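Local coordinates for hypothetical membrane spanning protein (Thermus thermophilus, PDB 2VPZ) that probably serves as the quinone-binding membrane anchor subunit of a polysulfide reductase, passing electrons from quinol to its partner subunits, at residues H21-V25 and S129-L133; L154-V158 and L179-S183; I77-L81 and G92-L96; E12-W16 and L244-W248. All blocks are in the same frame, centred on the assembly; numbering follows the deposited sequence.

The centre of contact 1 lies about 3 Å from the centre of the chain, and this contact holds H21 and Y130, both quinone-binding residues of this protein. The other three contacts are arranged round it. Contact 3 touches it directly, with CD2 of Y130 3.3 Å from CA of G92, and its A93 side chain lies about 7 Å from that of Y130. Contact 4 closes the chain from near its two termini, its W14 side chain about 8 Å from that of H21. Contact 2, its centre about 14 Å from that of contact 1, faces the second subunit; contacts 2 and 3 stand on opposite sides of the chain's centre, their own centres about 27 Å apart.

Contact 1. Residues H21-V25 and S129-L133; sequences HFVLV and SYPGL
H21 and Y130 reach toward each other from opposite directions and meet at their polar ends. NE2 of H21 donates a weak hydrogen bond to OH of Y130, 3.2 Å and bent to 127° at the hydrogen; the hydroxyl lies at the edge of the imidazole, in its plane. With CG swung away from the backbone N (chi1 151°), the imidazole extends across the gap between the helices. V25 fills the space beside this pair with both branches: CG2 approaches CE2 of Y130 at 3.8 Å, while CG1 touches CG of P131. The same proline CG lies over one face of the Y130 ring, toward its rim. Further along, CE2 of F22 meets CB of P131 at 3.8 Å, the ring slanted against the pyrrolidine. Replacing F22 by an alanine is likely to leave CB of P131 without its aromatic neighbour and open a gap beside the proline. H21 and Y130 line the quinone site seen with ubiquinone-1; none is bound to this chain. The two segments run roughly antiparallel, at 149°, with helix 46-65 reaching H21 through D60 and L64, helix 88-107 packing on V25 and Y130, and helix 227-245 meeting F22 through V243.

Contact 2. Residues L154-V158 and L179-S183; sequences LTALV and LAGAS
L154 lays its CD2 methyl against CD2 of L179 at 3.8 Å, the two side chains crossing at about a right angle, and the same methyl also reaches CB of A182. This is packing between two successive transmembrane helices of the polytopic bundle, 148-166 and 175-189, whose short segments run at 142° to each other with axes 9.0 Å apart. The other branch of L179 is used as well: CD1 rests on CB of L157 at 3.7 Å and also approaches CD1 of that leucine, so L179 straddles two residues a turn apart on the facing helix. V158, next to L157, turns to the backbone of the partner helix. Its CG2, placed beside the backbone N and anti to the carbonyl carbon, comes to 3.6 Å from O of L179 and then to CA of A180, while its CG1 faces CB of that alanine. The small side chain of A180 is consistent with this close approach. S183 points into the same region, its buried hydroxyl lying near the backbone O of L154 without a hydrogen bond to it. Across the subunit boundary, L154 and A182 pack on A182 and L154 of the second subunit, and L179 on its V178. The hydroxyl of S183 is satisfied within its own helix: OG donates to O of L179 at 2.8 Å, an oxygen that also accepts from N of S183. With an alanine here, O of L179 is likely to lose its second donor and V158 its polar neighbour. CG2 of V158 sits 3.4 Å from OG of S183.

Contact 3. Residues I77-L81 and G92-L96; sequences IWLFL and GAWGL
W94 and L79 share the one hydrogen bond of this contact: NE1 of the indole donates to the backbone O of L79 at 3.0 Å, with an angle of 144° at the hydrogen. The oxygen is tilted 24° out of the indole plane, so the donor does not meet it squarely. Placing CG of W94 anti to its carbonyl carbon carries the indole along the helix flank to that carbonyl.

The aromatic interaction is an edge-to-face, T-shaped pair. F80 presents its edge to the five-membered ring of W94, the centroids 5.1 Å apart and the planes at 64°. CD2 of F80 makes the close approach, lying over one face of the indole, offset toward its rim, 3.7 Å from CE2 of W94. Farther round, CE2 of F80 comes to the backbone O of A93 at 3.6 Å, which lies in the plane of the phenyl ring.

Apolar contacts complete the interface. CB of A93 points at the loop and is met by CG of L79 at 3.7 Å, with CZ of F80 approaching the same methyl. W90 adds a further ring against W94, and L79 also packs on an apolar side chain of another protein's chain.

The arrangement is that of an interhelical loop folded back on the transmembrane helix that follows it, through an indole to main-chain carbonyl bond and a T-shaped aromatic pair, in what is probably the membrane subunit of a polysulfide reductase.

Contact 4. Residues E12-W16 and L244-W248; sequences EFWHW and LAGQW
Q247 meets F13 and W14 along the whole length of its side chain. CB of Q247 lies 3.8 Å from CE2 of F13, and CG, the next atom out, sits 3.5 Å from CZ of the same ring, so the aliphatic part of the glutamine rests on the phenyl group. CG is placed anti to the carbonyl carbon (chi1 -68°) and the chain continues extended, which carries the amide past the ring to the main chain of F13 and W14. CD of Q247 then comes to 3.6 Å from O of W14. OE1 of Q247 hangs over the centre of the F13 face, with CG of E12 at 3.3 Å on its flank. From N of W14, OE1 of Q247 accepts a nearly straight bond of 3.0 Å, the donor standing above the carbonyl plane, and from N of F13 a weak, bent one.

Q247 is the centre of an inverse gamma turn, just beyond the end of helix 227-245. Its amide bonds tie the C-terminal part of this helical membrane subunit to the segment leading into helix 16-41. At the tip, NE2 of Q247 donates to O of W14 at 2.9 Å, in the carbonyl plane and on a lone pair, and also bonds to O of V243. Beside it, CD2 of L244 touches both O of W14 and OE2 of E12, while NE1 of W14 is bonded to the backbone of another protein's chain.

Contact 1. Residues H21-V25 and S129-L133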
loop_
_atom_site.group_PDB
_atom_site.type_symbol
_atom_site.label_atom_id
_atom_site.label_comp_id
_atom_site.label_asym_id
_atom_site.label_seq_id
_atom_site.Cartn_x
_atom_site.Cartn_y
_atom_site.Cartn_z
ATOM N N HIS C 21 -2.583 -41.589 -14.948
ATOM C CA HIS C 21 -1.491 -42.026 -14.059
ATOM C C HIS C 21 -2.011 -41.984 -12.603
ATOM O O HIS C 21 -1.768 -42.902 -11.799
ATOM C CB HIS C 21 -0.209 -41.137 -14.179
ATOM C CG HIS C 21 0.631 -41.053 -12.955
ATOM N ND1 HIS C 21 1.890 -41.580 -12.866
ATOM C CD2 HIS C 21 0.372 -40.527 -11.761
ATOM C CE1 HIS C 21 2.369 -41.398 -11.656
ATOM N NE2 HIS C 21 1.457 -40.754 -10.963
ATOM N N PHE C 22 -2.752 -40.929 -12.260
ATOM C CA PHE C 22 -3.311 -40.778 -10.919
ATOM C C PHE C 22 -4.283 -41.902 -10.501
ATOM O O PHE C 22 -4.239 -42.353 -9.379
ATOM C CB PHE C 22 -3.951 -39.394 -10.737
ATOM C CG PHE C 22 -3.069 -38.370 -10.062
ATOM C CD1 PHE C 22 -2.085 -37.672 -10.779
ATOM C CD2 PHE C 22 -3.205 -38.110 -8.692
ATOM C CE1 PHE C 22 -1.243 -36.733 -10.143
ATOM C CE2 PHE C 22 -2.378 -37.176 -8.033
ATOM C CZ PHE C 22 -1.391 -36.486 -8.761
ATOM N N VAL C 23 -5.138 -42.356 -11.406
ATOM C CA VAL C 23 -6.040 -43.454 -11.086
ATOM C C VAL C 23 -5.215 -44.753 -10.928
ATOM O O VAL C 23 -5.452 -45.552 -10.024
ATOM C CB VAL C 23 -7.136 -43.688 -12.208
ATOM C CG1 VAL C 23 -7.921 -45.007 -11.950
ATOM C CG2 VAL C 23 -8.096 -42.489 -12.289
ATOM N N LEU C 24 -4.217 -44.928 -11.787
ATOM C CA LEU C 24 -3.388 -46.138 -11.788
ATOM C C LEU C 24 -2.479 -46.341 -10.546
ATOM O O LEU C 24 -2.486 -47.427 -9.957
ATOM C CB LEU C 24 -2.604 -46.283 -13.108
ATOM C CG LEU C 24 -3.070 -47.338 -14.149
ATOM C CD1 LEU C 24 -4.593 -47.227 -14.367
ATOM C CD2 LEU C 24 -2.318 -47.177 -15.497
ATOM N N VAL C 25 -1.720 -45.319 -10.153
ATOM C CA VAL C 25 -0.852 -45.415 -8.973
ATOM C C VAL C 25 -1.700 -45.717 -7.689
ATOM O O VAL C 25 -1.168 -46.241 -6.696
ATOM C CB VAL C 25 0.029 -44.107 -8.789
ATOM C CG1 VAL C 25 -0.821 -42.949 -8.277
ATOM C CG2 VAL C 25 1.209 -44.377 -7.843
ATOM N N SER C 129 0.357 -42.625 -0.172
ATOM C CA SER C 129 0.448 -41.311 0.447
ATOM C C SER C 129 0.982 -40.151 -0.410
ATOM O O SER C 129 0.594 -39.000 -0.203
ATOM C CB SER C 129 1.341 -41.404 1.715
ATOM O OG SER C 129 0.756 -42.081 2.785
ATOM N N TYR C 130 1.852 -40.430 -1.365
ATOM C CA TYR C 130 2.464 -39.366 -2.157
ATOM C C TYR C 130 1.572 -38.563 -3.150
ATOM O O TYR C 130 1.788 -37.358 -3.336
ATOM C CB TYR C 130 3.777 -39.856 -2.821
ATOM C CG TYR C 130 3.712 -40.146 -4.316
ATOM C CD1 TYR C 130 3.892 -39.121 -5.267
ATOM C CD2 TYR C 130 3.458 -41.445 -4.793
ATOM C CE1 TYR C 130 3.814 -39.381 -6.662
ATOM C CE2 TYR C 130 3.376 -41.719 -6.185
ATOM C CZ TYR C 130 3.556 -40.682 -7.116
ATOM O OH TYR C 130 3.462 -40.938 -8.466
ATOM N N PRO C 131 0.562 -39.215 -3.787
ATOM C CA PRO C 131 -0.304 -38.461 -4.707
ATOM C C PRO C 131 -1.082 -37.267 -4.079
ATOM O O PRO C 131 -1.052 -36.155 -4.617
ATOM C CB PRO C 131 -1.237 -39.506 -5.304
ATOM C CG PRO C 131 -0.461 -40.798 -5.219
ATOM C CD PRO C 131 0.369 -40.669 -3.941
ATOM N N GLY C 132 -1.779 -37.493 -2.975
ATOM C CA GLY C 132 -2.523 -36.442 -2.299
ATOM C C GLY C 132 -1.617 -35.307 -1.833
ATOM O O GLY C 132 -2.014 -34.131 -1.794
ATOM N N LEU C 133 -0.384 -35.646 -1.474
ATOM C CA LEU C 133 0.602 -34.636 -1.062
ATOM C C LEU C 133 1.238 -33.928 -2.298
ATOM O O LEU C 133 1.689 -32.789 -2.176
ATOM C CB LEU C 133 1.690 -35.227 -0.113
ATOM C CG LEU C 133 1.299 -35.706 1.303
ATOM C CD1 LEU C 133 2.541 -36.203 2.072
ATOM C CD2 LEU C 133 0.614 -34.568 2.102
#

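Contact 2. Residues L154-V158 and L179-S183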
loop_
_atom_site.group_PDB
_atom_site.type_symbol
_atom_site.label_atom_id
_atom_site.label_comp_id
_atom_site.label_asym_id
_atom_site.label_seq_id
_atom_site.Cartn_x
_atom_site.Cartn_y
_atom_site.Cartn_z
ATOM N N LEU C 154 -7.664 -42.945 0.859
ATOM C CA LEU C 154 -8.911 -43.704 0.982
ATOM C C LEU C 154 -9.472 -44.160 -0.372
ATOM O O LEU C 154 -10.084 -45.226 -0.490
ATOM C CB LEU C 154 -10.005 -42.902 1.733
ATOM C CG LEU C 154 -9.907 -42.805 3.276
ATOM C CD1 LEU C 154 -10.658 -41.555 3.795
ATOM C CD2 LEU C 154 -10.449 -44.093 3.946
ATOM N N THR C 155 -9.244 -43.370 -1.405
ATOM C CA THR C 155 -9.758 -43.684 -2.730
ATOM C C THR C 155 -8.930 -44.753 -3.471
ATOM O O THR C 155 -9.472 -45.529 -4.287
ATOM C CB THR C 155 -9.926 -42.344 -3.543
ATOM O OG1 THR C 155 -11.308 -42.120 -3.817
ATOM C CG2 THR C 155 -9.112 -42.378 -4.812
ATOM N N ALA C 156 -7.639 -44.824 -3.156
ATOM C CA ALA C 156 -6.722 -45.811 -3.728
ATOM C C ALA C 156 -7.077 -47.209 -3.150
ATOM O O ALA C 156 -6.860 -48.242 -3.801
ATOM C CB ALA C 156 -5.236 -45.431 -3.382
ATOM N N LEU C 157 -7.661 -47.213 -1.949
ATOM C CA LEU C 157 -8.114 -48.431 -1.271
ATOM C C LEU C 157 -9.440 -48.931 -1.896
ATOM O O LEU C 157 -9.603 -50.128 -2.138
ATOM C CB LEU C 157 -8.223 -48.213 0.256
ATOM C CG LEU C 157 -6.872 -47.894 0.949
ATOM C CD1 LEU C 157 -7.073 -47.473 2.425
ATOM C CD2 LEU C 157 -5.931 -49.116 0.823
ATOM N N VAL C 158 -10.375 -48.036 -2.177
ATOM C CA VAL C 158 -11.613 -48.437 -2.835
ATOM C C VAL C 158 -11.273 -49.084 -4.238
ATOM O O VAL C 158 -11.927 -50.050 -4.659
ATOM C CB VAL C 158 -12.592 -47.218 -2.992
ATOM C CG1 VAL C 158 -13.893 -47.657 -3.653
ATOM C CG2 VAL C 158 -12.870 -46.588 -1.598
ATOM N N LEU C 179 -14.699 -48.634 3.642
ATOM C CA LEU C 179 -13.821 -47.642 3.003
ATOM C C LEU C 179 -14.491 -46.781 1.908
ATOM O O LEU C 179 -14.063 -45.650 1.650
ATOM C CB LEU C 179 -12.550 -48.315 2.440
ATOM C CG LEU C 179 -11.646 -48.917 3.523
ATOM C CD1 LEU C 179 -10.432 -49.601 2.887
ATOM C CD2 LEU C 179 -11.210 -47.818 4.509
ATOM N N ALA C 180 -15.520 -47.313 1.259
ATOM C CA ALA C 180 -16.255 -46.561 0.233
ATOM C C ALA C 180 -17.245 -45.582 0.920
ATOM O O ALA C 180 -17.569 -44.524 0.370
ATOM C CB ALA C 180 -16.993 -47.526 -0.751
ATOM N N GLY C 181 -17.708 -45.947 2.115
ATOM C CA GLY C 181 -18.585 -45.090 2.909
ATOM C C GLY C 181 -17.795 -43.899 3.461
ATOM O O GLY C 181 -18.281 -42.753 3.486
ATOM N N ALA C 182 -16.562 -44.161 3.893
ATOM C CA ALA C 182 -15.639 -43.133 4.391
ATOM C C ALA C 182 -15.318 -42.127 3.252
ATOM O O ALA C 182 -15.558 -40.921 3.403
ATOM C CB ALA C 182 -14.329 -43.796 4.920
ATOM N N SER C 183 -14.813 -42.634 2.122
ATOM C CA SER C 183 -14.478 -41.839 0.924
ATOM C C SER C 183 -15.666 -40.977 0.449
ATOM O O SER C 183 -15.494 -39.797 0.134
ATOM C CB SER C 183 -14.009 -42.718 -0.261
ATOM O OG SER C 183 -12.974 -43.620 0.074
#

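Contact 3. Residues I77-L81 and G92-L96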
loop_
_atom_site.group_PDB
_atom_site.type_symbol
_atom_site.label_atom_id
_atom_site.label_comp_id
_atom_site.label_asym_id
_atom_site.label_seq_id
_atom_site.Cartn_x
_atom_site.Cartn_y
_atom_site.Cartn_z
ATOM N N ILE C 77 17.043 -40.901 -14.697
ATOM C CA ILE C 77 18.062 -41.520 -13.887
ATOM C C ILE C 77 18.361 -40.623 -12.643
ATOM O O ILE C 77 18.670 -41.157 -11.570
ATOM C CB ILE C 77 19.376 -41.841 -14.712
ATOM C CG1 ILE C 77 20.367 -42.585 -13.832
ATOM C CG2 ILE C 77 19.986 -40.548 -15.304
ATOM C CD1 ILE C 77 21.690 -42.952 -14.528
ATOM N N TRP C 78 18.219 -39.294 -12.743
ATOM C CA TRP C 78 18.477 -38.365 -11.611
ATOM C C TRP C 78 17.517 -38.473 -10.431
ATOM O O TRP C 78 17.788 -38.025 -9.310
ATOM C CB TRP C 78 18.574 -36.926 -12.116
ATOM C CG TRP C 78 19.736 -36.794 -13.042
ATOM C CD1 TRP C 78 19.712 -36.779 -14.410
ATOM C CD2 TRP C 78 21.130 -36.705 -12.672
ATOM N NE1 TRP C 78 20.987 -36.683 -14.904
ATOM C CE2 TRP C 78 21.877 -36.634 -13.867
ATOM C CE3 TRP C 78 21.817 -36.679 -11.440
ATOM C CZ2 TRP C 78 23.282 -36.534 -13.882
ATOM C CZ3 TRP C 78 23.230 -36.577 -11.449
ATOM C CH2 TRP C 78 23.938 -36.505 -12.673
ATOM N N LEU C 79 16.379 -39.092 -10.703
ATOM C CA LEU C 79 15.351 -39.377 -9.703
ATOM C C LEU C 79 15.981 -40.301 -8.609
ATOM O O LEU C 79 15.649 -40.231 -7.413
ATOM C CB LEU C 79 14.192 -40.120 -10.385
ATOM C CG LEU C 79 12.727 -39.739 -10.130
ATOM C CD1 LEU C 79 12.620 -38.238 -9.810
ATOM C CD2 LEU C 79 11.856 -40.111 -11.350
ATOM N N PHE C 80 16.901 -41.141 -9.079
ATOM C CA PHE C 80 17.593 -42.168 -8.308
ATOM C C PHE C 80 19.040 -41.950 -7.885
ATOM O O PHE C 80 19.620 -42.792 -7.207
ATOM C CB PHE C 80 17.435 -43.487 -9.057
ATOM C CG PHE C 80 16.010 -43.924 -9.222
ATOM C CD1 PHE C 80 15.400 -43.996 -10.484
ATOM C CD2 PHE C 80 15.253 -44.209 -8.088
ATOM C CE1 PHE C 80 14.040 -44.340 -10.597
ATOM C CE2 PHE C 80 13.902 -44.554 -8.172
ATOM C CZ PHE C 80 13.287 -44.621 -9.429
ATOM N N LEU C 81 19.623 -40.828 -8.284
ATOM C CA LEU C 81 21.004 -40.520 -7.901
ATOM C C LEU C 81 21.058 -39.308 -6.959
ATOM O O LEU C 81 22.111 -38.714 -6.783
ATOM C CB LEU C 81 21.894 -40.260 -9.138
ATOM C CG LEU C 81 21.943 -41.294 -10.279
ATOM C CD1 LEU C 81 22.219 -40.603 -11.630
ATOM C CD2 LEU C 81 22.986 -42.385 -10.005
ATOM N N GLY C 92 7.428 -40.734 -4.064
ATOM C CA GLY C 92 6.735 -41.660 -4.937
ATOM C C GLY C 92 7.583 -42.557 -5.833
ATOM O O GLY C 92 7.240 -43.724 -6.073
ATOM N N ALA C 93 8.700 -42.029 -6.334
ATOM C CA ALA C 93 9.625 -42.774 -7.203
ATOM C C ALA C 93 10.359 -43.889 -6.448
ATOM O O ALA C 93 10.540 -45.009 -6.960
ATOM C CB ALA C 93 10.657 -41.821 -7.875
ATOM N N TRP C 94 10.775 -43.584 -5.227
ATOM C CA TRP C 94 11.457 -44.542 -4.379
ATOM C C TRP C 94 10.520 -45.621 -3.743
ATOM O O TRP C 94 10.921 -46.780 -3.661
ATOM C CB TRP C 94 12.312 -43.789 -3.336
ATOM C CG TRP C 94 13.614 -43.220 -3.933
ATOM C CD1 TRP C 94 13.781 -42.023 -4.601
ATOM C CD2 TRP C 94 14.913 -43.847 -3.921
ATOM N NE1 TRP C 94 15.094 -41.882 -4.993
ATOM C CE2 TRP C 94 15.809 -42.982 -4.594
ATOM C CE3 TRP C 94 15.400 -45.065 -3.410
ATOM C CZ2 TRP C 94 17.181 -43.292 -4.764
ATOM C CZ3 TRP C 94 16.769 -45.379 -3.577
ATOM C CH2 TRP C 94 17.637 -44.489 -4.254
ATOM N N GLY C 95 9.281 -45.272 -3.362
ATOM C CA GLY C 95 8.330 -46.224 -2.793
ATOM C C GLY C 95 7.904 -47.349 -3.728
ATOM O O GLY C 95 7.982 -48.557 -3.391
ATOM N N LEU C 96 7.455 -46.949 -4.922
ATOM C CA LEU C 96 7.046 -47.850 -6.033
ATOM C C LEU C 96 8.285 -48.713 -6.445
ATOM O O LEU C 96 8.254 -49.949 -6.363
ATOM C CB LEU C 96 6.525 -47.026 -7.251
ATOM C CG LEU C 96 5.341 -46.028 -7.148
ATOM C CD1 LEU C 96 5.455 -44.875 -8.192
ATOM C CD2 LEU C 96 3.986 -46.757 -7.288
#

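Contact 4. Residues E12-W16 and L244-W248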
loop_
_atom_site.group_PDB
_atom_site.type_symbol
_atom_site.label_atom_id
_atom_site.label_comp_id
_atom_site.label_asym_id
_atom_site.label_seq_id
_atom_site.Cartn_x
_atom_site.Cartn_y
_atom_site.Cartn_z
ATOM N N GLU C 12 -3.276 -25.474 -18.484
ATOM C CA GLU C 12 -3.217 -26.812 -17.903
ATOM C C GLU C 12 -1.827 -27.467 -18.112
ATOM O O GLU C 12 -1.374 -27.620 -19.249
ATOM C CB GLU C 12 -4.320 -27.680 -18.532
ATOM C CG GLU C 12 -4.428 -29.103 -18.026
ATOM C CD GLU C 12 -5.220 -30.010 -18.969
ATOM O OE1 GLU C 12 -4.675 -30.374 -20.038
ATOM O OE2 GLU C 12 -6.386 -30.315 -18.646
ATOM N N PHE C 13 -1.157 -27.830 -17.013
ATOM C CA PHE C 13 0.166 -28.478 -17.037
ATOM C C PHE C 13 0.083 -30.018 -16.867
ATOM O O PHE C 13 1.030 -30.724 -17.213
ATOM C CB PHE C 13 1.117 -27.857 -15.971
ATOM C CG PHE C 13 0.485 -27.644 -14.584
ATOM C CD1 PHE C 13 0.557 -28.633 -13.584
ATOM C CD2 PHE C 13 -0.217 -26.464 -14.295
ATOM C CE1 PHE C 13 -0.067 -28.447 -12.314
ATOM C CE2 PHE C 13 -0.850 -26.261 -13.033
ATOM C CZ PHE C 13 -0.775 -27.258 -12.044
ATOM N N TRP C 14 -1.031 -30.526 -16.319
ATOM C CA TRP C 14 -1.278 -31.986 -16.125
ATOM C C TRP C 14 -2.577 -32.345 -16.880
ATOM O O TRP C 14 -3.664 -31.922 -16.475
ATOM C CB TRP C 14 -1.378 -32.386 -14.625
ATOM C CG TRP C 14 -0.024 -32.394 -13.876
ATOM C CD1 TRP C 14 1.221 -32.561 -14.438
ATOM C CD2 TRP C 14 0.218 -32.156 -12.459
ATOM N NE1 TRP C 14 2.201 -32.427 -13.475
ATOM C CE2 TRP C 14 1.620 -32.176 -12.261
ATOM C CE3 TRP C 14 -0.613 -31.917 -11.345
ATOM C CZ2 TRP C 14 2.216 -31.972 -10.984
ATOM C CZ3 TRP C 14 -0.027 -31.711 -10.064
ATOM C CH2 TRP C 14 1.376 -31.738 -9.909
ATOM N N HIS C 15 -2.428 -33.130 -17.951
ATOM C CA HIS C 15 -3.482 -33.546 -18.875
ATOM C C HIS C 15 -4.304 -34.800 -18.520
ATOM O O HIS C 15 -4.125 -35.368 -17.440
ATOM C CB HIS C 15 -2.780 -33.621 -20.262
ATOM C CG HIS C 15 -1.917 -32.457 -20.619
ATOM N ND1 HIS C 15 -2.439 -31.220 -20.843
ATOM C CD2 HIS C 15 -0.584 -32.316 -20.688
ATOM C CE1 HIS C 15 -1.470 -30.355 -21.017
ATOM N NE2 HIS C 15 -0.324 -30.998 -20.930
ATOM N N TRP C 16 -5.210 -35.202 -19.407
ATOM C CA TRP C 16 -6.025 -36.403 -19.226
ATOM C C TRP C 16 -5.050 -37.587 -19.032
ATOM O O TRP C 16 -5.331 -38.545 -18.319
ATOM C CB TRP C 16 -6.916 -36.702 -20.456
ATOM C CG TRP C 16 -6.164 -37.204 -21.732
ATOM C CD1 TRP C 16 -5.645 -36.430 -22.749
ATOM C CD2 TRP C 16 -5.809 -38.572 -22.065
ATOM N NE1 TRP C 16 -4.997 -37.228 -23.668
ATOM C CE2 TRP C 16 -5.076 -38.538 -23.278
ATOM C CE3 TRP C 16 -6.032 -39.819 -21.447
ATOM C CZ2 TRP C 16 -4.565 -39.710 -23.898
ATOM C CZ3 TRP C 16 -5.524 -40.997 -22.056
ATOM C CH2 TRP C 16 -4.794 -40.922 -23.272
ATOM N N LEU C 244 -7.771 -32.471 -12.732
ATOM C CA LEU C 244 -8.000 -31.550 -13.846
ATOM C C LEU C 244 -8.605 -30.207 -13.392
ATOM O O LEU C 244 -8.180 -29.150 -13.837
ATOM C CB LEU C 244 -8.906 -32.221 -14.924
ATOM C CG LEU C 244 -8.320 -33.515 -15.522
ATOM C CD1 LEU C 244 -9.372 -34.309 -16.302
ATOM C CD2 LEU C 244 -7.106 -33.186 -16.416
ATOM N N ALA C 245 -9.567 -30.239 -12.478
ATOM C CA ALA C 245 -10.224 -29.026 -11.997
ATOM C C ALA C 245 -9.474 -28.172 -10.958
ATOM O O ALA C 245 -9.824 -27.003 -10.729
ATOM C CB ALA C 245 -11.643 -29.354 -11.448
ATOM N N GLY C 246 -8.445 -28.721 -10.330
ATOM C CA GLY C 246 -7.716 -27.989 -9.314
ATOM C C GLY C 246 -6.509 -27.156 -9.729
ATOM O O GLY C 246 -5.842 -26.536 -8.878
ATOM N N GLN C 247 -6.205 -27.140 -11.031
ATOM C CA GLN C 247 -5.057 -26.394 -11.623
ATOM C C GLN C 247 -5.476 -24.950 -11.881
ATOM O O GLN C 247 -5.531 -24.493 -13.017
ATOM C CB GLN C 247 -4.616 -27.027 -12.960
ATOM C CG GLN C 247 -3.992 -28.411 -12.804
ATOM C CD GLN C 247 -3.816 -29.202 -14.116
ATOM O OE1 GLN C 247 -3.057 -28.816 -15.015
ATOM N NE2 GLN C 247 -4.517 -30.335 -14.217
ATOM N N TRP C 248 -5.707 -24.238 -10.788
ATOM C CA TRP C 248 -6.223 -22.865 -10.824
ATOM C C TRP C 248 -5.571 -22.092 -9.657
ATOM O O TRP C 248 -5.472 -22.605 -8.550
ATOM C CB TRP C 248 -7.750 -22.996 -10.662
ATOM C CG TRP C 248 -8.572 -21.733 -10.546
ATOM C CD1 TRP C 248 -8.751 -20.771 -11.507
ATOM C CD2 TRP C 248 -9.331 -21.285 -9.395
ATOM N NE1 TRP C 248 -9.562 -19.767 -11.023
ATOM C CE2 TRP C 248 -9.935 -20.054 -9.739
ATOM C CE3 TRP C 248 -9.565 -21.813 -8.111
ATOM C CZ2 TRP C 248 -10.749 -19.324 -8.840
ATOM C CZ3 TRP C 248 -10.380 -21.087 -7.200
ATOM C CH2 TRP C 248 -10.960 -19.860 -7.582
#